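Local structure of glutamate receptor kainate-like protein (Pleurobrachia bachei, 4ZDM) at residues Leu64-Lys69 with Ile91-Ser96; Glu23-Cys28 with Pro34-Gly39; Leu178-Met181 with Gly185-Phe188; Glu191-Asn196 with Glu246-Tyr251; Ser49-Phe54 with Asp232-Gly237. The protein probably acts as a ligand-gated ion channel subunit of the ionotropic glutamate receptor family, its clamshell-like ligand-binding domain holding glycine. All coordinates share one frame; numbering follows the deposited sequence.

Contact 1: Leu64-Lys69 with Ile91-Ser96; sequences LKFGGK and IVVALS. With GLY (glycine), chain B.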
# COMPACT_ATOMS: atom_id res chain seq x y z
N LEU A 64 -15.54 -9.38 2.58
CA LEU A 64 -15.64 -10.39 1.56
C LEU A 64 -16.72 -10.08 0.51
O LEU A 64 -17.31 -10.98 -0.13
CB LEU A 64 -15.85 -11.75 2.22
CG LEU A 64 -14.61 -12.35 2.86
CD1 LEU A 64 -15.05 -13.58 3.67
CD2 LEU A 64 -13.56 -12.73 1.83
N LYS A 65 -16.92 -8.80 0.22
CA LYS A 65 -17.89 -8.35 -0.78
C LYS A 65 -17.20 -7.84 -2.05
O LYS A 65 -16.12 -7.25 -1.98
CB LYS A 65 -18.77 -7.23 -0.24
CG LYS A 65 -19.71 -7.68 0.94
CD LYS A 65 -20.42 -6.54 1.51
CE LYS A 65 -21.29 -6.99 2.69
NZ LYS A 65 -21.88 -5.80 3.35
N PHE A 66 -17.81 -8.07 -3.20
CA PHE A 66 -17.20 -7.59 -4.45
C PHE A 66 -17.32 -6.09 -4.54
O PHE A 66 -16.35 -5.38 -4.78
CB PHE A 66 -17.83 -8.29 -5.65
CG PHE A 66 -17.21 -9.62 -5.94
CD1 PHE A 66 -17.41 -10.73 -5.12
CD2 PHE A 66 -16.37 -9.80 -7.03
CE1 PHE A 66 -16.74 -11.93 -5.38
CE2 PHE A 66 -15.76 -11.02 -7.31
CZ PHE A 66 -15.95 -12.08 -6.45
N GLY A 67 -18.48 -5.55 -4.29
CA GLY A 67 -18.63 -4.12 -4.25
C GLY A 67 -19.99 -3.69 -4.65
O GLY A 67 -20.42 -3.76 -5.80
N GLY A 68 -20.71 -3.17 -3.66
CA GLY A 68 -21.96 -2.49 -3.89
C GLY A 68 -21.93 -1.10 -3.23
O GLY A 68 -21.09 -0.89 -2.36
N LYS A 69 -22.80 -0.19 -3.72
CA LYS A 69 -22.84 1.25 -3.33
C LYS A 69 -24.05 1.53 -2.45
O LYS A 69 -25.16 1.33 -2.92
CB LYS A 69 -22.90 2.16 -4.55
CG LYS A 69 -22.72 3.62 -4.20
CD LYS A 69 -22.55 4.49 -5.42
CE LYS A 69 -23.81 4.54 -6.25
NZ LYS A 69 -23.80 5.72 -7.15
N ILE A 91 -8.03 -4.02 -8.73
CA ILE A 91 -8.85 -5.18 -8.36
C ILE A 91 -8.67 -6.22 -9.42
O ILE A 91 -8.85 -5.93 -10.60
CB ILE A 91 -10.30 -4.76 -8.25
CG1 ILE A 91 -10.52 -3.74 -7.16
CG2 ILE A 91 -11.19 -6.00 -8.08
CD1 ILE A 91 -11.90 -3.06 -7.19
N VAL A 92 -8.32 -7.45 -9.01
CA VAL A 92 -7.97 -8.51 -9.99
C VAL A 92 -8.83 -9.75 -9.89
O VAL A 92 -8.46 -10.77 -10.49
CB VAL A 92 -6.46 -8.83 -9.90
CG1 VAL A 92 -5.62 -7.57 -10.20
CG2 VAL A 92 -6.08 -9.46 -8.58
N VAL A 93 -10.00 -9.66 -9.29
CA VAL A 93 -11.07 -10.62 -9.54
C VAL A 93 -11.58 -10.41 -10.96
O VAL A 93 -11.15 -9.46 -11.64
CB VAL A 93 -12.21 -10.50 -8.56
CG1 VAL A 93 -11.71 -10.71 -7.09
CG2 VAL A 93 -12.99 -9.18 -8.66
N ALA A 94 -12.51 -11.25 -11.40
CA ALA A 94 -13.26 -10.97 -12.61
C ALA A 94 -14.35 -10.01 -12.20
O ALA A 94 -15.45 -10.36 -11.73
CB ALA A 94 -13.82 -12.27 -13.21
N LEU A 95 -14.00 -8.73 -12.30
CA LEU A 95 -14.87 -7.67 -11.81
C LEU A 95 -15.80 -7.21 -12.91
O LEU A 95 -15.36 -6.77 -13.99
CB LEU A 95 -14.06 -6.48 -11.29
CG LEU A 95 -14.84 -5.49 -10.44
CD1 LEU A 95 -15.26 -6.07 -9.10
CD2 LEU A 95 -14.05 -4.20 -10.25
N SER A 96 -17.10 -7.35 -12.68
CA SER A 96 -18.07 -7.03 -13.69
C SER A 96 -18.20 -5.53 -13.88
O SER A 96 -18.40 -4.75 -12.93
CB SER A 96 -19.41 -7.62 -13.30
OG SER A 96 -19.19 -8.99 -13.03
N GLY B . -17.88 -10.96 -10.65
CA GLY B . -18.76 -10.47 -9.56
C GLY B . -18.78 -8.99 -9.39
O GLY B . -19.57 -8.44 -8.60
OXT GLY B . -17.99 -8.26 -10.05
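The ring of F66 receives the methyl L95 CD1 at its edge, near the ring plane, with F66 CD2 4.4 Å from that carbon. V93 CG2 lies 3.6 Å from F66 CE2, coming in obliquely. The carboxyl carbon of the bound glycine is also oblique to the ring, 3.5 Å from F66 CD2, so the ring is wedged between ligand and protein methyls. The torsion of F66 explains the reach: its CG stands anti to the carbonyl carbon (chi1 -84°), and the ring swings toward V93 although the first side-chain bond points neither at nor away from 91-96. No hydrogen bond joins the two segments directly; the polar contacts run through the ligand. Glycine N donates to A94 O over 2.7 Å, and A94 sits at the centre of an inverse gamma turn. At the other end S96 N donates to glycine OXT over 2.9 Å, almost perfectly straight at 178° on the hydrogen. The link from glycine N to S96 OG, at 3.4 Å, is weak, and that hydroxyl is also bonded to E191. R101 and N148 hold the ligand as well, R101 further taking the carbonyls of G67 and S96, while R147 makes a cation-pi contact with F66. An aromatic wall, a backbone carbonyl for the ammonium group, and a backbone amide together with the arginine R101 for the carboxylate form the amino-acid site of ionotropic glutamate receptors, within a periplasmic-binding-protein-like fold.

Contact 2: Glu23-Cys28 with Pro34-Gly39; sequences EPSLGC and PSCYTG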
# COMPACT_ATOMS: atom_id res chain seq x y z
N GLU A 23 -9.13 -20.23 -2.91
CA GLU A 23 -8.83 -19.97 -1.51
C GLU A 23 -7.31 -20.05 -1.29
O GLU A 23 -6.61 -20.73 -2.03
CB GLU A 23 -9.54 -21.01 -0.61
CG GLU A 23 -11.01 -20.98 -0.69
CD GLU A 23 -11.67 -19.79 -0.04
OE1 GLU A 23 -11.05 -19.05 0.73
OE2 GLU A 23 -12.90 -19.61 -0.27
N PRO A 24 -6.82 -19.39 -0.25
CA PRO A 24 -5.40 -19.54 0.11
C PRO A 24 -5.11 -20.99 0.51
O PRO A 24 -6.00 -21.64 1.08
CB PRO A 24 -5.22 -18.60 1.30
CG PRO A 24 -6.61 -18.36 1.84
CD PRO A 24 -7.53 -18.47 0.66
N SER A 25 -3.94 -21.48 0.16
CA SER A 25 -3.51 -22.81 0.62
C SER A 25 -3.72 -22.95 2.11
O SER A 25 -3.63 -22.00 2.90
CB SER A 25 -2.05 -23.02 0.27
OG SER A 25 -1.30 -22.08 0.95
N LEU A 26 -3.92 -24.20 2.53
CA LEU A 26 -4.07 -24.47 3.94
C LEU A 26 -2.77 -24.27 4.71
O LEU A 26 -2.78 -23.88 5.87
CB LEU A 26 -4.60 -25.88 4.12
CG LEU A 26 -5.93 -26.18 3.44
CD1 LEU A 26 -6.35 -27.64 3.65
CD2 LEU A 26 -7.00 -25.33 4.02
N GLY A 27 -1.63 -24.46 4.05
CA GLY A 27 -0.35 -24.15 4.64
C GLY A 27 0.11 -22.70 4.62
O GLY A 27 1.17 -22.36 5.13
N CYS A 28 -0.70 -21.83 4.04
CA CYS A 28 -0.30 -20.45 3.92
C CYS A 28 0.06 -19.76 5.22
O CYS A 28 -0.71 -19.78 6.15
CB CYS A 28 -1.46 -19.71 3.28
SG CYS A 28 -1.02 -18.03 2.71
N PRO A 34 0.92 -14.08 -2.86
CA PRO A 34 0.36 -14.69 -4.06
C PRO A 34 0.74 -16.16 -4.27
O PRO A 34 -0.01 -16.85 -4.97
CB PRO A 34 0.92 -13.81 -5.18
CG PRO A 34 1.12 -12.48 -4.54
CD PRO A 34 1.68 -12.86 -3.18
N SER A 35 1.84 -16.60 -3.69
CA SER A 35 2.26 -17.98 -3.87
C SER A 35 1.30 -18.95 -3.20
O SER A 35 1.39 -20.14 -3.49
CB SER A 35 3.69 -18.18 -3.37
OG SER A 35 3.72 -18.12 -1.96
N CYS A 36 0.41 -18.48 -2.35
CA CYS A 36 -0.55 -19.31 -1.68
C CYS A 36 -1.80 -19.58 -2.53
O CYS A 36 -2.74 -20.23 -2.08
CB CYS A 36 -1.02 -18.67 -0.37
SG CYS A 36 0.22 -18.50 0.95
N TYR A 37 -1.84 -19.05 -3.77
CA TYR A 37 -3.04 -19.08 -4.60
C TYR A 37 -2.82 -19.68 -5.97
O TYR A 37 -1.70 -19.65 -6.49
CB TYR A 37 -3.57 -17.66 -4.80
CG TYR A 37 -4.00 -16.97 -3.53
CD1 TYR A 37 -3.06 -16.33 -2.67
CD2 TYR A 37 -5.32 -17.01 -3.11
CE1 TYR A 37 -3.44 -15.72 -1.51
CE2 TYR A 37 -5.70 -16.39 -1.94
CZ TYR A 37 -4.78 -15.75 -1.15
OH TYR A 37 -5.22 -15.20 0.02
N THR A 38 -3.91 -20.19 -6.55
CA THR A 38 -3.98 -20.57 -7.96
C THR A 38 -5.24 -19.94 -8.57
O THR A 38 -5.95 -19.22 -7.88
CB THR A 38 -4.04 -22.12 -8.17
OG1 THR A 38 -5.26 -22.59 -7.54
CG2 THR A 38 -2.80 -22.80 -7.60
N GLY A 39 -5.44 -20.15 -9.88
CA GLY A 39 -6.60 -19.65 -10.59
C GLY A 39 -6.22 -18.89 -11.84
O GLY A 39 -5.09 -18.45 -12.03
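S25 N donates to C36 O across 2.8 Å, with 154° at the hydrogen and 148° at the oxygen and the donor in the carbonyl plane, while a type I turn from S25 to C28 brings the chain back toward the 3-10 segment 34-36. The same oxygen receives a second approach from P24, whose CA lies 3.5 Å away as a CA-H...O contact. Beside this bond runs the covalent link: C28 SG and C36 SG are joined at 2.2 Å, the bridge turned to a chi3 of 86°, near the quarter turn favoured by disulfides. This is a disulfide-closed loop, pinned within the long connection between strand 8-13 and helix 40-52, with G39 at the N-cap position of that helix. Y37 supplies the packing. P24 CA sits over one face of its ring, 4.1 Å from the centroid, in a CH-pi contact displaced toward the rim, and P24 CB lies 3.8 Å from Y37 CZ. The two side chains run alongside each other in the same direction. The phenol oxygen of Y37 is hydrogen-bonded to I31 O, and its ring meets F58, a residue of strand 54-59, edge-to-face.

Contact 3: Leu178-Met181 with Gly185-Phe188; sequences LERM and GFVF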
# COMPACT_ATOMS: atom_id res chain seq x y z
N LEU A 178 -25.12 -20.83 -4.20
CA LEU A 178 -25.00 -22.15 -4.82
C LEU A 178 -25.52 -23.23 -3.91
O LEU A 178 -26.20 -24.14 -4.35
CB LEU A 178 -23.55 -22.45 -5.20
CG LEU A 178 -22.89 -21.55 -6.24
CD1 LEU A 178 -21.41 -21.82 -6.22
CD2 LEU A 178 -23.45 -21.85 -7.56
N GLU A 179 -25.22 -23.11 -2.63
CA GLU A 179 -25.71 -24.08 -1.66
C GLU A 179 -27.22 -24.12 -1.59
O GLU A 179 -27.82 -25.20 -1.55
CB GLU A 179 -25.11 -23.74 -0.32
CG GLU A 179 -25.45 -24.67 0.77
CD GLU A 179 -24.73 -24.24 2.02
OE1 GLU A 179 -25.31 -23.41 2.79
OE2 GLU A 179 -23.55 -24.67 2.16
N ARG A 180 -27.85 -22.94 -1.54
CA ARG A 180 -29.30 -22.89 -1.50
C ARG A 180 -29.90 -23.45 -2.76
O ARG A 180 -30.94 -24.15 -2.74
CB ARG A 180 -29.77 -21.46 -1.30
CG ARG A 180 -29.52 -20.89 0.06
CD ARG A 180 -30.58 -21.38 1.02
NE ARG A 180 -31.90 -20.79 0.79
CZ ARG A 180 -32.31 -19.63 1.30
NH1 ARG A 180 -31.51 -18.86 2.03
NH2 ARG A 180 -33.53 -19.23 1.06
N MET A 181 -29.29 -23.15 -3.90
CA MET A 181 -29.76 -23.70 -5.16
C MET A 181 -29.70 -25.23 -5.17
O MET A 181 -30.65 -25.91 -5.60
CB MET A 181 -28.92 -23.14 -6.31
CG MET A 181 -29.26 -23.67 -7.69
SD MET A 181 -28.04 -23.19 -8.91
CE MET A 181 -26.70 -24.25 -8.47
N GLY A 185 -35.71 -25.94 -4.99
CA GLY A 185 -36.75 -24.95 -4.78
C GLY A 185 -36.30 -23.51 -4.82
O GLY A 185 -37.03 -22.60 -4.41
N PHE A 186 -35.10 -23.29 -5.36
CA PHE A 186 -34.43 -21.99 -5.27
C PHE A 186 -33.66 -21.70 -6.55
O PHE A 186 -32.75 -22.46 -6.90
CB PHE A 186 -33.50 -22.01 -4.07
CG PHE A 186 -32.74 -20.73 -3.81
CD1 PHE A 186 -31.53 -20.48 -4.44
CD2 PHE A 186 -33.21 -19.81 -2.87
CE1 PHE A 186 -30.80 -19.31 -4.14
CE2 PHE A 186 -32.49 -18.66 -2.60
CZ PHE A 186 -31.30 -18.41 -3.24
N VAL A 187 -34.02 -20.61 -7.24
CA VAL A 187 -33.35 -20.17 -8.46
C VAL A 187 -32.27 -19.17 -8.06
O VAL A 187 -32.57 -18.14 -7.45
CB VAL A 187 -34.32 -19.54 -9.46
CG1 VAL A 187 -33.60 -19.04 -10.66
CG2 VAL A 187 -35.39 -20.57 -9.89
N PHE A 188 -31.03 -19.49 -8.38
CA PHE A 188 -29.91 -18.60 -8.13
C PHE A 188 -29.60 -17.87 -9.40
O PHE A 188 -29.34 -18.48 -10.44
CB PHE A 188 -28.70 -19.39 -7.63
CG PHE A 188 -27.51 -18.54 -7.19
CD1 PHE A 188 -27.67 -17.35 -6.52
CD2 PHE A 188 -26.23 -19.00 -7.39
CE1 PHE A 188 -26.57 -16.60 -6.15
CE2 PHE A 188 -25.12 -18.25 -6.97
CZ PHE A 188 -25.30 -17.06 -6.35
O HOH W 1 -32.89 -25.15 -6.85
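M181 and F186 are bridged by one water, which donates to M181 O and to F186 O over 2.7 Å each, tying the carbonyl of a helical residue to that of the first strand residue. No direct hydrogen bond spans the segments, so the remainder is apolar and aromatic contact. F186 carries the largest share. R180 CB stands over the centre of its ring, 3.7 Å from the centroid and 10° off the normal, a CH-pi contact of textbook form. Beyond CB the arginine chain bends at both chi2 and chi3 and folds back along the same phenyl group. F186 CE2 then lies 3.6 Å above the guanidinium plane, toward its rim, the two planes being 47° apart rather than stacked. F188 occupies the next position facing the helix: one face of its ring receives the backbone N of L178, 3.8 Å from F188 CE2, and L178 CD2 lies 4.0 Å from F188 CD2. M181 CB packs on F188 CB at 4.0 Å, with the methionine crossing F188 at about a right angle. I195 of helix 194-198 touches both L178 and F188, and L119 of strand 112-121 meets M181. Helix 174-182 thus lies against strand 186-192, into which its chain soon runs. Since strands 169-171 and 186-192 both pair in parallel with strand 140-144, the helix is the connection of a beta-alpha-beta crossover, consistent with the periplasmic-binding-protein-like fold of this receptor family.

Contact 4: Glu191-Asn196 with Glu246-Tyr251; sequences EIPGIN and ELYAKY. With GLY (glycine), chain B.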
# COMPACT_ATOMS: atom_id res chain seq x y z
N GLU A 191 -23.63 -15.24 -12.37
CA GLU A 191 -22.87 -14.93 -13.57
C GLU A 191 -22.33 -16.13 -14.30
O GLU A 191 -21.64 -16.98 -13.72
CB GLU A 191 -21.67 -14.02 -13.24
CG GLU A 191 -22.09 -12.72 -12.52
CD GLU A 191 -20.93 -11.75 -12.28
OE1 GLU A 191 -19.75 -12.21 -12.33
OE2 GLU A 191 -21.23 -10.54 -12.08
N ILE A 192 -22.56 -16.16 -15.60
CA ILE A 192 -21.87 -17.07 -16.48
C ILE A 192 -20.63 -16.32 -16.96
O ILE A 192 -20.65 -15.10 -16.99
CB ILE A 192 -22.76 -17.50 -17.66
CG1 ILE A 192 -23.14 -16.26 -18.47
CG2 ILE A 192 -24.03 -18.23 -17.17
CD1 ILE A 192 -23.25 -16.49 -19.91
N PRO A 193 -19.58 -17.03 -17.32
CA PRO A 193 -19.44 -18.49 -17.32
C PRO A 193 -19.15 -19.10 -15.98
O PRO A 193 -19.22 -20.33 -15.83
CB PRO A 193 -18.23 -18.71 -18.26
CG PRO A 193 -17.42 -17.53 -18.09
CD PRO A 193 -18.39 -16.37 -17.91
N GLY A 194 -18.81 -18.29 -15.00
CA GLY A 194 -18.34 -18.85 -13.74
C GLY A 194 -19.29 -19.84 -13.10
O GLY A 194 -18.85 -20.85 -12.53
N ILE A 195 -20.59 -19.55 -13.11
CA ILE A 195 -21.53 -20.46 -12.49
C ILE A 195 -21.63 -21.80 -13.23
O ILE A 195 -22.03 -22.79 -12.63
CB ILE A 195 -22.90 -19.79 -12.29
CG1 ILE A 195 -23.74 -20.60 -11.32
CG2 ILE A 195 -23.63 -19.64 -13.60
CD1 ILE A 195 -24.97 -19.89 -10.91
N ASN A 196 -21.24 -21.85 -14.50
CA ASN A 196 -21.20 -23.11 -15.20
C ASN A 196 -19.99 -23.91 -14.76
O ASN A 196 -20.06 -25.14 -14.68
CB ASN A 196 -21.17 -22.89 -16.71
CG ASN A 196 -22.46 -22.31 -17.26
OD1 ASN A 196 -22.44 -21.58 -18.27
ND2 ASN A 196 -23.57 -22.58 -16.62
N GLU A 246 -7.38 -20.25 -23.01
CA GLU A 246 -6.65 -21.48 -22.66
C GLU A 246 -6.51 -21.68 -21.16
O GLU A 246 -6.65 -22.80 -20.68
CB GLU A 246 -5.26 -21.47 -23.31
CG GLU A 246 -5.25 -21.58 -24.83
CD GLU A 246 -3.88 -21.25 -25.43
OE1 GLU A 246 -2.95 -20.85 -24.68
OE2 GLU A 246 -3.74 -21.40 -26.67
N LEU A 247 -6.28 -20.60 -20.42
CA LEU A 247 -6.23 -20.71 -18.95
C LEU A 247 -7.55 -21.14 -18.40
O LEU A 247 -7.61 -21.99 -17.51
CB LEU A 247 -5.82 -19.36 -18.31
CG LEU A 247 -4.38 -18.95 -18.43
CD1 LEU A 247 -4.18 -17.52 -18.03
CD2 LEU A 247 -3.53 -19.88 -17.53
N TYR A 248 -8.62 -20.53 -18.89
CA TYR A 248 -9.94 -20.88 -18.39
C TYR A 248 -10.22 -22.36 -18.65
O TYR A 248 -10.66 -23.10 -17.76
CB TYR A 248 -11.01 -20.01 -19.03
CG TYR A 248 -12.34 -20.09 -18.33
CD1 TYR A 248 -13.21 -21.13 -18.61
CD2 TYR A 248 -12.70 -19.16 -17.38
CE1 TYR A 248 -14.40 -21.23 -17.95
CE2 TYR A 248 -13.91 -19.23 -16.74
CZ TYR A 248 -14.74 -20.26 -17.02
OH TYR A 248 -15.95 -20.37 -16.37
N ALA A 249 -9.96 -22.79 -19.86
CA ALA A 249 -10.16 -24.21 -20.19
C ALA A 249 -9.31 -25.13 -19.35
O ALA A 249 -9.77 -26.24 -18.93
CB ALA A 249 -9.89 -24.43 -21.68
N LYS A 250 -8.07 -24.74 -19.04
CA LYS A 250 -7.24 -25.57 -18.20
C LYS A 250 -7.87 -25.78 -16.82
O LYS A 250 -7.89 -26.92 -16.29
CB LYS A 250 -5.85 -24.95 -18.05
CG LYS A 250 -4.94 -25.73 -17.14
CD LYS A 250 -3.56 -25.13 -17.03
CE LYS A 250 -3.60 -23.92 -16.16
NZ LYS A 250 -2.21 -23.45 -15.97
N TYR A 251 -8.37 -24.71 -16.20
CA TYR A 251 -8.98 -24.87 -14.90
C TYR A 251 -10.31 -25.60 -14.95
O TYR A 251 -10.60 -26.40 -14.05
CB TYR A 251 -9.14 -23.48 -14.23
CG TYR A 251 -7.85 -23.00 -13.60
CD1 TYR A 251 -7.51 -23.37 -12.33
CD2 TYR A 251 -6.94 -22.25 -14.31
CE1 TYR A 251 -6.32 -22.99 -11.77
CE2 TYR A 251 -5.72 -21.88 -13.78
CZ TYR A 251 -5.42 -22.24 -12.51
OH TYR A 251 -4.24 -21.89 -11.92
N GLY B . -17.88 -10.96 -10.65
CA GLY B . -18.76 -10.47 -9.56
C GLY B . -18.78 -8.99 -9.39
O GLY B . -19.57 -8.44 -8.60
OXT GLY B . -17.99 -8.26 -10.05
O HOH W 2 -17.52 -22.47 -17.41
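P193 and the phenol end of Y248 form the tight part of this small contact. The proline, whose preceding peptide bond is cis, lies with CB 3.4 Å from Y248 OH and CG 4.0 Å from Y248 CZ, approaching the tyrosine ring obliquely. Y248 reaches across because its CG is anti to the backbone N (chi1 -166°), extending the ring away from helix 243-254. P19 and M112 also touch Y248. The loose side is wet: a water sits at the edge of the Y248 ring, in its plane, 2.8 Å from Y248 OH, and donates to P193 O over 3.2 Å. P193 O also receives the backbone N of N196 inside the first turn of helix 194-198. At the other end of 191-196, well away from Y248, E191 OE1 accepts the ammonium group of the bound glycine at 2.8 Å, while OE2 is held by S96 and N148. Helix 243-254 rests on helix 40-52, whereas E191 and P193 belong to the second lobe. With just 97 Å² buried, one water bridge and proline-tyrosine touching, the chemistry implies a light interlobe contact that could adjust as the domain opens or closes around its ligand.

Contact 5: Ser49-Phe54 with Asp232-Gly237; sequences SQDLNF and DTFMLG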
# COMPACT_ATOMS: atom_id res chain seq x y z
N SER A 49 2.81 -9.13 -14.14
CA SER A 49 3.85 -8.55 -13.32
C SER A 49 5.20 -8.70 -13.99
O SER A 49 6.05 -7.80 -13.92
CB SER A 49 3.85 -9.20 -11.95
OG SER A 49 4.41 -10.51 -12.02
N GLN A 50 5.41 -9.85 -14.62
CA GLN A 50 6.71 -10.11 -15.28
C GLN A 50 6.88 -9.18 -16.45
O GLN A 50 7.94 -8.58 -16.63
CB GLN A 50 6.77 -11.57 -15.70
CG GLN A 50 8.04 -11.96 -16.38
CD GLN A 50 8.05 -13.44 -16.69
OE1 GLN A 50 6.99 -14.09 -16.69
NE2 GLN A 50 9.23 -13.99 -16.93
N ASP A 51 5.83 -8.95 -17.24
CA ASP A 51 5.88 -8.04 -18.36
C ASP A 51 5.98 -6.57 -17.96
O ASP A 51 6.85 -5.83 -18.46
CB ASP A 51 4.66 -8.27 -19.25
CG ASP A 51 4.77 -7.61 -20.59
OD1 ASP A 51 4.57 -6.39 -20.69
OD2 ASP A 51 5.11 -8.31 -21.55
N LEU A 52 5.14 -6.14 -17.03
CA LEU A 52 5.07 -4.74 -16.64
C LEU A 52 6.05 -4.38 -15.54
O LEU A 52 6.19 -3.20 -15.23
CB LEU A 52 3.67 -4.38 -16.17
CG LEU A 52 2.56 -3.96 -17.14
CD1 LEU A 52 2.33 -5.05 -18.06
CD2 LEU A 52 1.27 -3.59 -16.46
N ASN A 53 6.76 -5.35 -14.99
CA ASN A 53 7.82 -5.08 -14.00
C ASN A 53 7.29 -4.38 -12.77
O ASN A 53 7.69 -3.27 -12.42
CB ASN A 53 8.93 -4.25 -14.62
CG ASN A 53 10.19 -4.27 -13.81
OD1 ASN A 53 10.35 -5.02 -12.90
ND2 ASN A 53 11.10 -3.39 -14.17
N PHE A 54 6.38 -5.05 -12.11
CA PHE A 54 5.89 -4.61 -10.81
C PHE A 54 5.93 -5.75 -9.82
O PHE A 54 5.88 -6.93 -10.21
CB PHE A 54 4.46 -3.99 -10.83
CG PHE A 54 3.35 -4.90 -11.23
CD1 PHE A 54 2.76 -5.77 -10.36
CD2 PHE A 54 2.84 -4.82 -12.50
CE1 PHE A 54 1.67 -6.57 -10.72
CE2 PHE A 54 1.74 -5.56 -12.87
CZ PHE A 54 1.16 -6.45 -11.99
N ASP A 232 -3.93 -2.44 -19.95
CA ASP A 232 -4.81 -2.69 -21.12
C ASP A 232 -4.06 -3.37 -22.27
O ASP A 232 -4.57 -4.32 -22.85
CB ASP A 232 -5.44 -1.40 -21.60
CG ASP A 232 -6.55 -0.88 -20.71
OD1 ASP A 232 -6.96 -1.53 -19.74
OD2 ASP A 232 -7.02 0.27 -20.99
N THR A 233 -2.85 -2.90 -22.56
CA THR A 233 -2.05 -3.47 -23.65
C THR A 233 -1.70 -4.91 -23.32
O THR A 233 -1.80 -5.81 -24.18
CB THR A 233 -0.83 -2.62 -23.86
OG1 THR A 233 -1.27 -1.37 -24.43
CG2 THR A 233 0.13 -3.31 -24.84
N PHE A 234 -1.28 -5.17 -22.08
CA PHE A 234 -0.98 -6.53 -21.72
C PHE A 234 -2.20 -7.43 -21.82
O PHE A 234 -2.12 -8.55 -22.35
CB PHE A 234 -0.42 -6.60 -20.29
CG PHE A 234 -0.10 -7.99 -19.88
CD1 PHE A 234 1.08 -8.56 -20.27
CD2 PHE A 234 -1.04 -8.75 -19.22
CE1 PHE A 234 1.35 -9.88 -20.00
CE2 PHE A 234 -0.74 -10.11 -18.93
CZ PHE A 234 0.44 -10.60 -19.33
N MET A 235 -3.35 -6.98 -21.31
CA MET A 235 -4.52 -7.79 -21.32
C MET A 235 -4.96 -8.12 -22.75
O MET A 235 -5.39 -9.24 -23.05
CB MET A 235 -5.65 -7.10 -20.55
CG MET A 235 -6.84 -7.97 -20.29
SD MET A 235 -6.57 -9.13 -18.94
CE MET A 235 -7.03 -8.11 -17.55
N LEU A 236 -4.88 -7.13 -23.61
CA LEU A 236 -5.26 -7.35 -24.99
C LEU A 236 -4.39 -8.39 -25.64
O LEU A 236 -4.86 -9.22 -26.44
CB LEU A 236 -5.21 -6.05 -25.77
CG LEU A 236 -5.57 -6.17 -27.26
CD1 LEU A 236 -6.97 -6.73 -27.53
CD2 LEU A 236 -5.41 -4.81 -27.87
N GLY A 237 -3.12 -8.38 -25.35
CA GLY A 237 -2.25 -9.36 -25.97
C GLY A 237 -2.62 -10.77 -25.61
O GLY A 237 -2.73 -11.67 -26.48
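F234 can be followed outward from its helix to D51 and L52. Its CB meets L52 CD1 at 3.9 Å, the closest approach of the leucine. From there CG is anti to the backbone N (chi1 179°), which carries the ring out from helix 228-240 toward helix 40-52. Along one side of the ring, CD1 lies 3.7 Å from D51 CB and 3.8 Å from D51 CG, and CE1 lies 3.8 Å from D51 CB, so the aspartate methylene rests against two neighbouring ring carbons. The two side chains meet at a slant. D51 OD1 stays 4.1 Å from F234 CD1, and the carboxylate plane is inclined 52° to the ring, so the acid does not stack on it. CZ, at the tip, extends past the aspartate and has no closer partner in 49-54. M47 and M48, one turn earlier in helix 40-52, also touch F234. L52 CD1 makes the leucine's contact, and that side chain also touches L230 and V231 of helix 228-240. The two segments lie 178 residues apart in sequence, and their nearest CA atoms, those of D51 and F234, are 7.8 Å apart. With 119 Å² buried, the contact joins the C-terminal end of helix 40-52 to the middle of helix 228-240. No hydrogen bond or salt bridge crosses it; the chemistry implies apolar adhesion through leucine and the aspartate CB, while the exposed position of D51 is compatible with a carboxylate kept charged by solvent.

Contacts 1 and 4 meet at the ligand: S96 OG lies 2.7 Å from E191 OE2, a probable hydrogen bond, although the contact centres are about 17 Å apart. Contact 4 in turn touches two others. G39 N of contact 2 lies 2.9 Å from Y251 OH, again a probable hydrogen bond, and I195 CD1 packs at 3.9 Å on F188 CD2 of contact 3, both contacts using strand 186-192. Contact 5 touches none of the others; its nearest atoms come within about 7 Å of contact 1. Its centre is about 38 Å from that of contact 3, on opposite sides of the chain's centre, and it closes a loop that contains contacts 1 and 3. Its helix 228-240 leads directly into helix 243-254 of contact 4.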